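Local coordinates for beta-alanyl-CoA:ammonia lyase 2 (Clostridium propionicum, PDB 4MTU), which probably catalyses the reversible loss of ammonia from beta-alanyl-CoA to give acryloyl-CoA, and binds zinc, at residues A[45-50]-A[126-131]; A[39-44]-A[73-78]; A[50-55]-A[121-126]; A[28-33]-A[57-62]. All blocks are in the same frame, centred on the assembly; numbering follows the deposited sequence. Where two conformers were deposited one is given.

Interaction 1. Residues A[45-50]-A[126-131]; sequences DGDISL and KDNQRG. With ZN (zinc ion), chain B.
The guanidinium of Arg130 turns its edge to Gly46 O, which lies in the plane of the group and accepts from both NE (2.9 Å) and NH2 (3.2 Å). This side-on grip joins the turn leaving the central helix of the hot dog fold to the C-terminal loop; NH2 also bonds Ala106 O of a second subunit. A second flat pair, the Asp45 carboxylate and the Gln129 amide, is tilted by only 27°, with the carboxylate and the OE1 end of the amide turned to the metal. Asp45 binds the zinc ion with both oxygens, OD2 at 2.1 Å and OD1 at 2.3 Å; His142 and three waters complete six ligand atoms. Gln129 belongs to the second shell: OE1 accepts a short bond from one zinc-bound water and another from Lys126 NZ, while NE2 donates to Ile124 O. Asp45 OD1 is also held by Tyr83 OH, while OD2 takes a weak bond from Gly131 N. On the backbone, Arg130 N donates to Asp45 O at 2.9 Å, fixing the chain beside the metal. Gly46, with positive phi, leads out of the helix. Asp47 OD1 closes an Asx turn with Ser49 N, and OD2 is bonded to Thr104 of the second subunit. One water bridges the two segments, donating to Asp47 OD2 and to Asn128 O, each 2.7 Å away.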
# COMPACT_ATOMS: atom_id res chain seq x y z
N ASP A 45 -19.80 -21.04 10.27
CA ASP A 45 -20.07 -20.81 11.70
C ASP A 45 -20.13 -19.34 12.10
O ASP A 45 -20.17 -19.06 13.31
CB ASP A 45 -19.19 -21.64 12.59
CG ASP A 45 -19.75 -22.97 13.03
OD1 ASP A 45 -19.08 -24.01 12.95
OD2 ASP A 45 -20.95 -23.01 13.44
N GLY A 46 -20.19 -18.41 11.17
CA GLY A 46 -20.54 -17.06 11.52
C GLY A 46 -19.49 -16.26 12.28
O GLY A 46 -19.86 -15.32 13.02
N ASP A 47 -18.22 -16.56 12.07
CA ASP A 47 -17.12 -15.87 12.74
C ASP A 47 -15.95 -15.77 11.74
O ASP A 47 -15.78 -16.70 10.94
CB ASP A 47 -16.71 -16.63 13.98
CG ASP A 47 -15.80 -15.83 14.89
OD1 ASP A 47 -14.54 -15.87 14.68
OD2 ASP A 47 -16.30 -15.13 15.81
N ILE A 48 -15.19 -14.72 11.82
CA ILE A 48 -14.07 -14.59 10.88
C ILE A 48 -12.95 -15.59 11.16
O ILE A 48 -12.16 -15.85 10.23
CB ILE A 48 -13.50 -13.17 10.83
CG1 ILE A 48 -13.01 -12.66 12.21
CG2 ILE A 48 -14.51 -12.24 10.18
CD1 ILE A 48 -12.15 -11.39 12.11
N SER A 49 -12.89 -16.19 12.34
CA SER A 49 -11.95 -17.24 12.71
C SER A 49 -10.54 -16.71 12.91
O SER A 49 -10.25 -15.52 12.73
CB SER A 49 -11.96 -18.42 11.71
OG SER A 49 -11.04 -18.31 10.65
N LEU A 50 -9.67 -17.65 13.29
CA LEU A 50 -8.23 -17.43 13.43
C LEU A 50 -7.59 -18.52 12.54
O LEU A 50 -7.97 -19.70 12.57
CB LEU A 50 -7.79 -17.53 14.87
CG LEU A 50 -8.42 -16.46 15.83
CD1 LEU A 50 -8.17 -16.87 17.29
CD2 LEU A 50 -7.98 -15.05 15.49
N LYS A 126 -15.32 -22.62 20.52
CA LYS A 126 -16.67 -23.15 20.63
C LYS A 126 -17.68 -22.08 20.99
O LYS A 126 -18.78 -22.06 20.37
CB LYS A 126 -16.65 -24.35 21.61
CG LYS A 126 -17.63 -25.41 21.15
CD LYS A 126 -17.25 -26.16 19.83
CE LYS A 126 -18.56 -26.77 19.30
NZ LYS A 126 -18.41 -27.60 18.07
N ASP A 127 -17.34 -21.20 21.90
CA ASP A 127 -18.28 -20.17 22.36
C ASP A 127 -18.60 -19.15 21.25
O ASP A 127 -19.58 -18.42 21.36
CB ASP A 127 -17.80 -19.43 23.60
CG ASP A 127 -17.68 -20.22 24.89
OD1 ASP A 127 -18.24 -21.35 24.96
OD2 ASP A 127 -17.01 -19.82 25.88
N ASN A 128 -17.74 -19.01 20.24
CA ASN A 128 -17.90 -18.10 19.16
C ASN A 128 -18.54 -18.72 17.92
O ASN A 128 -18.81 -17.99 16.94
CB ASN A 128 -16.57 -17.49 18.70
CG ASN A 128 -15.99 -16.58 19.77
OD1 ASN A 128 -16.71 -15.88 20.45
ND2 ASN A 128 -14.69 -16.70 19.95
N GLN A 129 -18.81 -20.02 17.91
CA GLN A 129 -19.47 -20.65 16.77
C GLN A 129 -20.98 -20.32 16.81
O GLN A 129 -21.63 -20.37 17.85
CB GLN A 129 -19.28 -22.14 16.77
CG GLN A 129 -17.81 -22.54 16.57
CD GLN A 129 -17.53 -24.01 16.74
OE1 GLN A 129 -18.44 -24.86 16.64
NE2 GLN A 129 -16.28 -24.40 16.88
N ARG A 130 -21.53 -19.96 15.65
CA ARG A 130 -22.91 -19.48 15.55
C ARG A 130 -23.76 -20.30 14.63
O ARG A 130 -24.92 -19.96 14.39
CB ARG A 130 -22.97 -17.99 15.20
CG ARG A 130 -22.16 -17.13 16.16
CD ARG A 130 -22.43 -15.66 16.08
NE ARG A 130 -22.28 -15.18 14.68
CZ ARG A 130 -23.19 -14.61 13.95
NH1 ARG A 130 -24.40 -14.28 14.39
NH2 ARG A 130 -22.91 -14.27 12.68
N GLY A 131 -23.22 -21.38 14.08
CA GLY A 131 -23.92 -22.20 13.12
C GLY A 131 -23.82 -21.59 11.68
O GLY A 131 -23.32 -20.49 11.46
ZN ZN B . -20.98 -25.14 13.66
O HOH W 1 -18.85 -15.31 16.62
O HOH W 2 -20.91 -24.86 15.75
O HOH W 3 -23.02 -25.57 13.91
O HOH W 4 -21.46 -25.34 11.57

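Interaction 2. Residues A[39-44]-A[73-78]; sequences ELMVYV and GWIEKV
Leu40 leads the contact, straddling the backbone of the opposing strand at Gly73 and Trp74: its CD1 rests on Trp74 N (3.7 Å) while CD2 lies 3.9 Å from Gly73 O. The same residue places its CB beside Ile75 CG1, so one leucine packs on both backbone and side chain. Met41 leaves the helix alongside the strand, then bends at chi2 (-58°) and again at chi3, folding the thioether round until CE meets Ile75 CD1 at 3.8 Å. Within the helix, Tyr43 OH donates a 2.6 Å bond to Glu39 OE2, one turn back, on the anti side of the carboxylate, and Glu39 O lies over one face of the ring. Val44 closes the row. Its CB sits 3.7 Å from Ile75 CD1, with both methyls at a similar range, and CG2 goes on to Val78 CG2 at 4.3 Å, beyond the classic bulge at Glu76 and Lys77. Ile75 is the shared partner, its extended CG1-CD1 arm lying among Leu40, Met41 and Val44. Helix 39-44 runs at 35° to strand 73-75, their axes 9.1 Å apart, as the central helix of a hot dog fold lies along its enclosing sheet. Strand 4-11 flanks it through Val6, strand 82-95 through Tyr83, and a second subunit packs against Glu39, Val42 and Tyr43.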
# COMPACT_ATOMS: atom_id res chain seq x y z
N GLU A 39 -13.72 -16.40 4.47
CA GLU A 39 -15.07 -16.44 3.90
C GLU A 39 -15.74 -17.78 4.23
O GLU A 39 -16.93 -17.84 4.60
CB GLU A 39 -15.00 -16.21 2.39
CG GLU A 39 -16.36 -15.87 1.81
CD GLU A 39 -16.36 -15.50 0.34
OE1 GLU A 39 -15.33 -15.14 -0.22
OE2 GLU A 39 -17.48 -15.54 -0.26
N LEU A 40 -15.01 -18.89 4.09
CA LEU A 40 -15.52 -20.20 4.44
C LEU A 40 -15.97 -20.27 5.93
O LEU A 40 -17.00 -20.88 6.21
CB LEU A 40 -14.48 -21.29 4.18
CG LEU A 40 -14.12 -21.55 2.71
CD1 LEU A 40 -12.87 -22.39 2.61
CD2 LEU A 40 -15.26 -22.26 2.01
N MET A 41 -15.20 -19.66 6.80
CA MET A 41 -15.52 -19.70 8.21
C MET A 41 -16.75 -18.84 8.52
O MET A 41 -17.59 -19.23 9.38
CB MET A 41 -14.30 -19.27 9.04
CG MET A 41 -13.15 -20.25 8.95
SD MET A 41 -13.54 -21.94 9.47
CE MET A 41 -13.85 -22.74 7.90
N VAL A 42 -16.88 -17.71 7.87
CA VAL A 42 -18.09 -16.92 8.00
C VAL A 42 -19.31 -17.77 7.65
O VAL A 42 -20.33 -17.76 8.34
CB VAL A 42 -18.01 -15.63 7.11
CG1 VAL A 42 -19.36 -14.91 7.11
CG2 VAL A 42 -16.88 -14.73 7.62
N TYR A 43 -19.21 -18.48 6.54
CA TYR A 43 -20.34 -19.28 6.08
C TYR A 43 -20.65 -20.50 6.95
O TYR A 43 -21.81 -20.84 7.14
CB TYR A 43 -20.13 -19.72 4.63
CG TYR A 43 -20.08 -18.60 3.63
CD1 TYR A 43 -20.65 -17.35 3.85
CD2 TYR A 43 -19.42 -18.78 2.41
CE1 TYR A 43 -20.57 -16.34 2.94
CE2 TYR A 43 -19.36 -17.76 1.50
CZ TYR A 43 -19.93 -16.54 1.74
OH TYR A 43 -19.83 -15.50 0.84
N VAL A 44 -19.62 -21.15 7.47
CA VAL A 44 -19.86 -22.40 8.22
C VAL A 44 -20.28 -22.13 9.66
O VAL A 44 -21.03 -22.93 10.24
CB VAL A 44 -18.64 -23.36 8.14
CG1 VAL A 44 -17.53 -22.95 9.05
CG2 VAL A 44 -19.14 -24.78 8.39
N GLY A 73 -11.01 -22.31 -2.50
CA GLY A 73 -10.89 -22.99 -1.25
C GLY A 73 -12.18 -23.67 -0.87
O GLY A 73 -13.28 -23.24 -1.26
N TRP A 74 -12.04 -24.74 -0.08
CA TRP A 74 -13.25 -25.43 0.41
C TRP A 74 -12.88 -26.13 1.72
O TRP A 74 -11.74 -26.43 2.02
CB TRP A 74 -13.77 -26.42 -0.63
CG TRP A 74 -12.85 -27.51 -1.04
CD1 TRP A 74 -12.80 -28.75 -0.49
CD2 TRP A 74 -11.85 -27.46 -2.06
NE1 TRP A 74 -11.83 -29.47 -1.13
CE2 TRP A 74 -11.22 -28.72 -2.09
CE3 TRP A 74 -11.40 -26.48 -2.94
CZ2 TRP A 74 -10.18 -29.01 -3.00
CZ3 TRP A 74 -10.40 -26.77 -3.82
CH2 TRP A 74 -9.78 -28.01 -3.87
N ILE A 75 -13.94 -26.39 2.49
CA ILE A 75 -13.83 -27.15 3.71
C ILE A 75 -13.82 -28.62 3.41
O ILE A 75 -14.77 -29.13 2.79
CB ILE A 75 -14.98 -26.81 4.70
CG1 ILE A 75 -15.04 -25.30 5.00
CG2 ILE A 75 -14.84 -27.66 5.95
CD1 ILE A 75 -16.21 -24.88 5.87
N GLU A 76 -12.81 -29.32 3.84
CA GLU A 76 -12.73 -30.77 3.73
C GLU A 76 -13.31 -31.42 4.99
O GLU A 76 -13.98 -32.48 4.86
CB GLU A 76 -11.29 -31.21 3.57
CG GLU A 76 -11.27 -32.66 3.16
N LYS A 77 -13.07 -30.93 6.18
CA LYS A 77 -13.52 -31.54 7.42
C LYS A 77 -13.82 -30.45 8.43
O LYS A 77 -13.06 -29.52 8.68
CB LYS A 77 -12.44 -32.41 8.03
CG LYS A 77 -12.54 -33.02 9.40
CD LYS A 77 -11.30 -33.87 9.67
N VAL A 78 -15.02 -30.57 9.02
CA VAL A 78 -15.46 -29.79 10.15
C VAL A 78 -15.09 -30.53 11.45
O VAL A 78 -15.62 -31.63 11.67
CB VAL A 78 -17.00 -29.49 10.13
CG1 VAL A 78 -17.41 -28.80 11.37
CG2 VAL A 78 -17.34 -28.71 8.87

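Interaction 3. Residues A[50-55]-A[121-126]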
# COMPACT_ATOMS: atom_id res chain seq x y z
N LEU A 50 -9.67 -17.65 13.29
CA LEU A 50 -8.23 -17.43 13.43
C LEU A 50 -7.59 -18.52 12.54
O LEU A 50 -7.97 -19.70 12.57
CB LEU A 50 -7.79 -17.53 14.87
CG LEU A 50 -8.42 -16.46 15.83
CD1 LEU A 50 -8.17 -16.87 17.29
CD2 LEU A 50 -7.98 -15.05 15.49
N PHE A 51 -6.58 -18.16 11.76
CA PHE A 51 -5.88 -19.13 10.92
C PHE A 51 -4.79 -19.86 11.75
O PHE A 51 -3.93 -19.22 12.34
CB PHE A 51 -5.32 -18.36 9.70
CG PHE A 51 -5.29 -19.24 8.45
CD1 PHE A 51 -6.22 -18.90 7.42
CD2 PHE A 51 -4.45 -20.29 8.26
CE1 PHE A 51 -6.24 -19.71 6.27
CE2 PHE A 51 -4.47 -21.11 7.18
CZ PHE A 51 -5.38 -20.80 6.20
N LEU A 52 -4.84 -21.19 11.90
CA LEU A 52 -3.93 -21.99 12.69
C LEU A 52 -2.62 -22.34 12.02
O LEU A 52 -1.56 -22.42 12.64
CB LEU A 52 -4.55 -23.35 13.11
CG LEU A 52 -5.75 -23.19 14.08
CD1 LEU A 52 -6.38 -24.56 14.29
CD2 LEU A 52 -5.27 -22.63 15.41
N GLY A 53 -2.69 -22.66 10.73
CA GLY A 53 -1.46 -23.08 10.02
C GLY A 53 -1.81 -23.75 8.73
O GLY A 53 -2.96 -23.88 8.29
N TYR A 54 -0.72 -24.16 8.05
CA TYR A 54 -0.77 -24.88 6.80
C TYR A 54 0.08 -26.10 6.86
O TYR A 54 1.17 -26.16 7.38
CB TYR A 54 -0.28 -24.03 5.65
CG TYR A 54 -1.11 -22.85 5.21
CD1 TYR A 54 -0.91 -21.58 5.71
CD2 TYR A 54 -2.08 -22.97 4.24
CE1 TYR A 54 -1.62 -20.50 5.32
CE2 TYR A 54 -2.80 -21.91 3.80
CZ TYR A 54 -2.59 -20.63 4.34
OH TYR A 54 -3.32 -19.61 3.87
N LYS A 55 -0.27 -27.01 5.87
CA LYS A 55 0.61 -28.11 5.44
C LYS A 55 0.69 -28.15 3.92
O LYS A 55 -0.29 -27.90 3.20
CB LYS A 55 0.06 -29.47 5.94
N SER A 121 -5.63 -25.04 8.14
CA SER A 121 -6.62 -25.19 9.19
C SER A 121 -6.92 -23.89 9.88
O SER A 121 -6.01 -23.07 10.09
CB SER A 121 -5.94 -26.13 10.18
OG SER A 121 -6.05 -27.45 9.67
N LEU A 122 -8.18 -23.69 10.16
CA LEU A 122 -8.72 -22.51 10.78
C LEU A 122 -9.45 -22.93 12.08
O LEU A 122 -9.82 -24.08 12.25
CB LEU A 122 -9.63 -21.66 9.91
CG LEU A 122 -8.94 -21.16 8.61
CD1 LEU A 122 -9.14 -22.13 7.50
CD2 LEU A 122 -9.44 -19.78 8.22
N PHE A 123 -9.60 -21.96 12.98
CA PHE A 123 -10.13 -22.22 14.33
C PHE A 123 -11.20 -21.20 14.67
O PHE A 123 -11.06 -20.02 14.45
CB PHE A 123 -8.97 -22.06 15.33
CG PHE A 123 -9.33 -22.16 16.77
CD1 PHE A 123 -9.37 -23.39 17.40
CD2 PHE A 123 -9.61 -21.03 17.51
CE1 PHE A 123 -9.69 -23.46 18.74
CE2 PHE A 123 -9.93 -21.11 18.83
CZ PHE A 123 -9.96 -22.33 19.41
N ILE A 124 -12.30 -21.75 15.22
CA ILE A 124 -13.31 -20.88 15.85
C ILE A 124 -13.56 -21.48 17.24
O ILE A 124 -13.99 -22.62 17.34
CB ILE A 124 -14.61 -20.75 15.09
CG1 ILE A 124 -14.41 -20.31 13.65
CG2 ILE A 124 -15.57 -19.81 15.86
CD1 ILE A 124 -15.65 -20.45 12.78
N ALA A 125 -13.32 -20.71 18.30
CA ALA A 125 -13.57 -21.21 19.67
C ALA A 125 -15.06 -21.59 19.78
O ALA A 125 -15.92 -20.95 19.19
CB ALA A 125 -13.24 -20.16 20.70
N LYS A 126 -15.32 -22.62 20.52
CA LYS A 126 -16.67 -23.15 20.63
C LYS A 126 -17.68 -22.08 20.99
O LYS A 126 -18.78 -22.06 20.37
CB LYS A 126 -16.65 -24.35 21.61
CG LYS A 126 -17.63 -25.41 21.15
CD LYS A 126 -17.25 -26.16 19.83
CE LYS A 126 -18.56 -26.77 19.30
NZ LYS A 126 -18.41 -27.60 18.07
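Leu122 reaches across to Phe51 with nearly its whole side chain. Its CB lies 3.7 Å from Leu50 O; CG stands over one face of the Phe51 ring, 4.0 Å from the centroid and 22° off the normal, a CH-pi contact; CD2 presses on Phe51 CD1 at 3.4 Å, and CD1 touches the ring farther out, near CE1 and CZ. Behind this, the strands pair antiparallel: Leu50 and Phe123 exchange two backbone bonds, and Phe51 faces Leu122 as a non-hydrogen-bonded pair. A classic beta bulge follows, in which Leu52 and Gly53 both face Ser121. Ser121 O accepts from Leu52 N at 2.9 Å and only weakly from Gly53 N at 3.4 Å, whereas Ser121 N returns a bond to Gly53 O. The backbone angles of Gly53 suit a glycine. The bulge also brings Leu52 CG against Phe123 CB, 3.6 Å apart. Gly53 and Tyr54 pair on their other side with a strand of a third subunit, continuing the sheet across the interface. The chemistry is thus divided: backbone bonds set the register of the hot dog sheet, while a leucine on a phenyl face adds dispersion toward the central helix.

Interaction 4. Residues A[28-33]-A[57-62]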
# COMPACT_ATOMS: atom_id res chain seq x y z
N ARG A 28 1.87 -13.69 -1.75
CA ARG A 28 0.64 -13.05 -2.21
C ARG A 28 -0.50 -14.06 -2.32
O ARG A 28 -1.67 -13.74 -2.07
CB ARG A 28 0.90 -12.36 -3.56
CG ARG A 28 -0.33 -11.73 -4.20
CD ARG A 28 -0.83 -10.56 -3.44
NE ARG A 28 -2.05 -9.97 -4.01
CZ ARG A 28 -3.25 -10.41 -3.77
NH1 ARG A 28 -3.46 -11.46 -2.98
NH2 ARG A 28 -4.30 -9.80 -4.29
N ILE A 29 -0.16 -15.29 -2.75
CA ILE A 29 -1.18 -16.34 -2.82
C ILE A 29 -1.67 -16.70 -1.42
O ILE A 29 -2.87 -16.88 -1.19
CB ILE A 29 -0.58 -17.60 -3.51
CG1 ILE A 29 -0.21 -17.29 -4.97
CG2 ILE A 29 -1.55 -18.75 -3.38
CD1 ILE A 29 0.57 -18.42 -5.66
N VAL A 30 -0.73 -16.82 -0.46
CA VAL A 30 -1.09 -17.15 0.91
C VAL A 30 -1.97 -16.05 1.51
O VAL A 30 -2.93 -16.39 2.21
CB VAL A 30 0.18 -17.42 1.73
CG1 VAL A 30 -0.19 -17.78 3.16
CG2 VAL A 30 1.03 -18.52 1.08
N ASN A 31 -1.72 -14.81 1.20
CA ASN A 31 -2.57 -13.72 1.64
C ASN A 31 -4.02 -13.97 1.19
O ASN A 31 -4.98 -13.85 1.93
CB ASN A 31 -1.98 -12.42 1.12
CG ASN A 31 -2.81 -11.25 1.56
OD1 ASN A 31 -3.45 -11.31 2.56
ND2 ASN A 31 -2.87 -10.19 0.80
N GLN A 32 -4.15 -14.31 -0.11
CA GLN A 32 -5.49 -14.52 -0.65
C GLN A 32 -6.16 -15.75 -0.05
O GLN A 32 -7.36 -15.70 0.24
CB GLN A 32 -5.48 -14.60 -2.20
CG GLN A 32 -6.81 -14.19 -2.75
CD GLN A 32 -7.13 -12.75 -2.47
OE1 GLN A 32 -6.24 -11.88 -2.55
NE2 GLN A 32 -8.35 -12.46 -2.13
N TRP A 33 -5.42 -16.83 0.13
CA TRP A 33 -6.00 -18.03 0.77
C TRP A 33 -6.47 -17.70 2.20
O TRP A 33 -7.48 -18.28 2.63
CB TRP A 33 -5.00 -19.14 0.78
CG TRP A 33 -4.77 -19.80 -0.56
CD1 TRP A 33 -5.61 -19.81 -1.63
CD2 TRP A 33 -3.62 -20.56 -0.93
NE1 TRP A 33 -5.06 -20.55 -2.67
CE2 TRP A 33 -3.82 -21.02 -2.24
CE3 TRP A 33 -2.42 -20.86 -0.27
CZ2 TRP A 33 -2.88 -21.83 -2.92
CZ3 TRP A 33 -1.50 -21.63 -0.92
CH2 TRP A 33 -1.72 -22.10 -2.24
N ILE A 57 2.14 -26.34 1.57
CA ILE A 57 1.98 -25.31 0.54
C ILE A 57 2.94 -25.68 -0.58
O ILE A 57 4.15 -25.88 -0.31
CB ILE A 57 2.25 -23.91 1.03
CG1 ILE A 57 1.25 -23.48 2.11
CG2 ILE A 57 2.29 -22.96 -0.15
CD1 ILE A 57 1.52 -22.15 2.72
N GLU A 58 2.49 -25.75 -1.82
CA GLU A 58 3.32 -25.89 -2.97
C GLU A 58 3.05 -24.78 -3.98
O GLU A 58 1.91 -24.52 -4.31
CB GLU A 58 3.04 -27.24 -3.63
CG GLU A 58 3.16 -28.45 -2.76
N PHE A 59 4.12 -24.10 -4.38
CA PHE A 59 4.07 -23.05 -5.37
C PHE A 59 4.56 -23.68 -6.68
O PHE A 59 5.71 -24.16 -6.74
CB PHE A 59 4.92 -21.85 -5.02
CG PHE A 59 4.52 -21.17 -3.69
CD1 PHE A 59 3.22 -20.67 -3.52
CD2 PHE A 59 5.42 -21.03 -2.70
CE1 PHE A 59 2.90 -20.01 -2.31
CE2 PHE A 59 5.11 -20.37 -1.51
CZ PHE A 59 3.83 -19.87 -1.34
N THR A 60 3.73 -23.68 -7.71
CA THR A 60 3.95 -24.54 -8.87
C THR A 60 4.21 -23.77 -10.16
O THR A 60 4.62 -24.42 -11.12
CB THR A 60 2.74 -25.47 -9.07
OG1 THR A 60 1.59 -24.71 -9.16
CG2 THR A 60 2.52 -26.35 -7.86
N ALA A 61 4.00 -22.48 -10.24
CA ALA A 61 4.28 -21.68 -11.43
C ALA A 61 4.48 -20.24 -11.01
O ALA A 61 3.77 -19.79 -10.10
CB ALA A 61 3.12 -21.70 -12.43
N PRO A 62 5.36 -19.49 -11.66
CA PRO A 62 5.58 -18.10 -11.26
C PRO A 62 4.39 -17.25 -11.66
O PRO A 62 3.71 -17.53 -12.63
CB PRO A 62 6.83 -17.72 -12.08
CG PRO A 62 6.78 -18.60 -13.29
CD PRO A 62 6.20 -19.90 -12.84
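Val30 and Phe59 meet because of their first torsions: with Val30 CG1 anti to the backbone N (chi1 180°), CG2 is the methyl directed at the strand, and Phe59, at chi1 -59°, swings its ring back to the helix from a CB that does not point there. Val30 CG2 arrives at the ring edge, in its plane, 3.9 Å from Phe59 CZ. The same methyl lies 4.0 Å from Ile57 CD1; the Val30 side chain crosses those of Ile57 and Phe59 at about a right angle. Ile57 works on two fronts, since its CG2 sits over one face of the Phe59 ring and also meets the edge of the Trp33 indole, 4.1 Å from CZ3. Ile29 slides past Phe59 in the opposite direction, CD1 to CD1, and lays its own CG2 over a face of Trp33. The indole is further held by NE1, which bonds Glu88 O. Away from the strand, Arg28 NH1 donates to Gln32 OE1 at 2.8 Å, in the plane of the amide carbonyl. Helix 28-33 crosses strand 57-59 at 134°, with axes 10.8 Å apart, so this early part of the hot dog helix packs on the strand that is outermost within the chain and continues into a third subunit through Ile57 and Glu58. No hydrogen bond joins the two segments; methyl groups against aromatic rings and one another imply cohesion by dispersion and exclusion of water.

After strand 4-11 the chain enters helix 27-45, whose early turns close a 23-residue loop on 57-62 (interaction 4) and whose later turns close a 28-residue one on 73-78 (interaction 2). The helix exit, 45-50, then meets 126-131 over 75 intervening residues (interaction 1), and strand 50-55 pairs with 121-126 inside that span (interaction 3). These last two nest and share Leu50 and Lys126; all other pairs cross. Met41 of interaction 2 packs on Ser49 of interaction 1 and Leu122 of interaction 3, while Tyr54 of interaction 3 touches Trp33 of interaction 4. Together they tie helix, sheet and the C-terminal loop beside the zinc site.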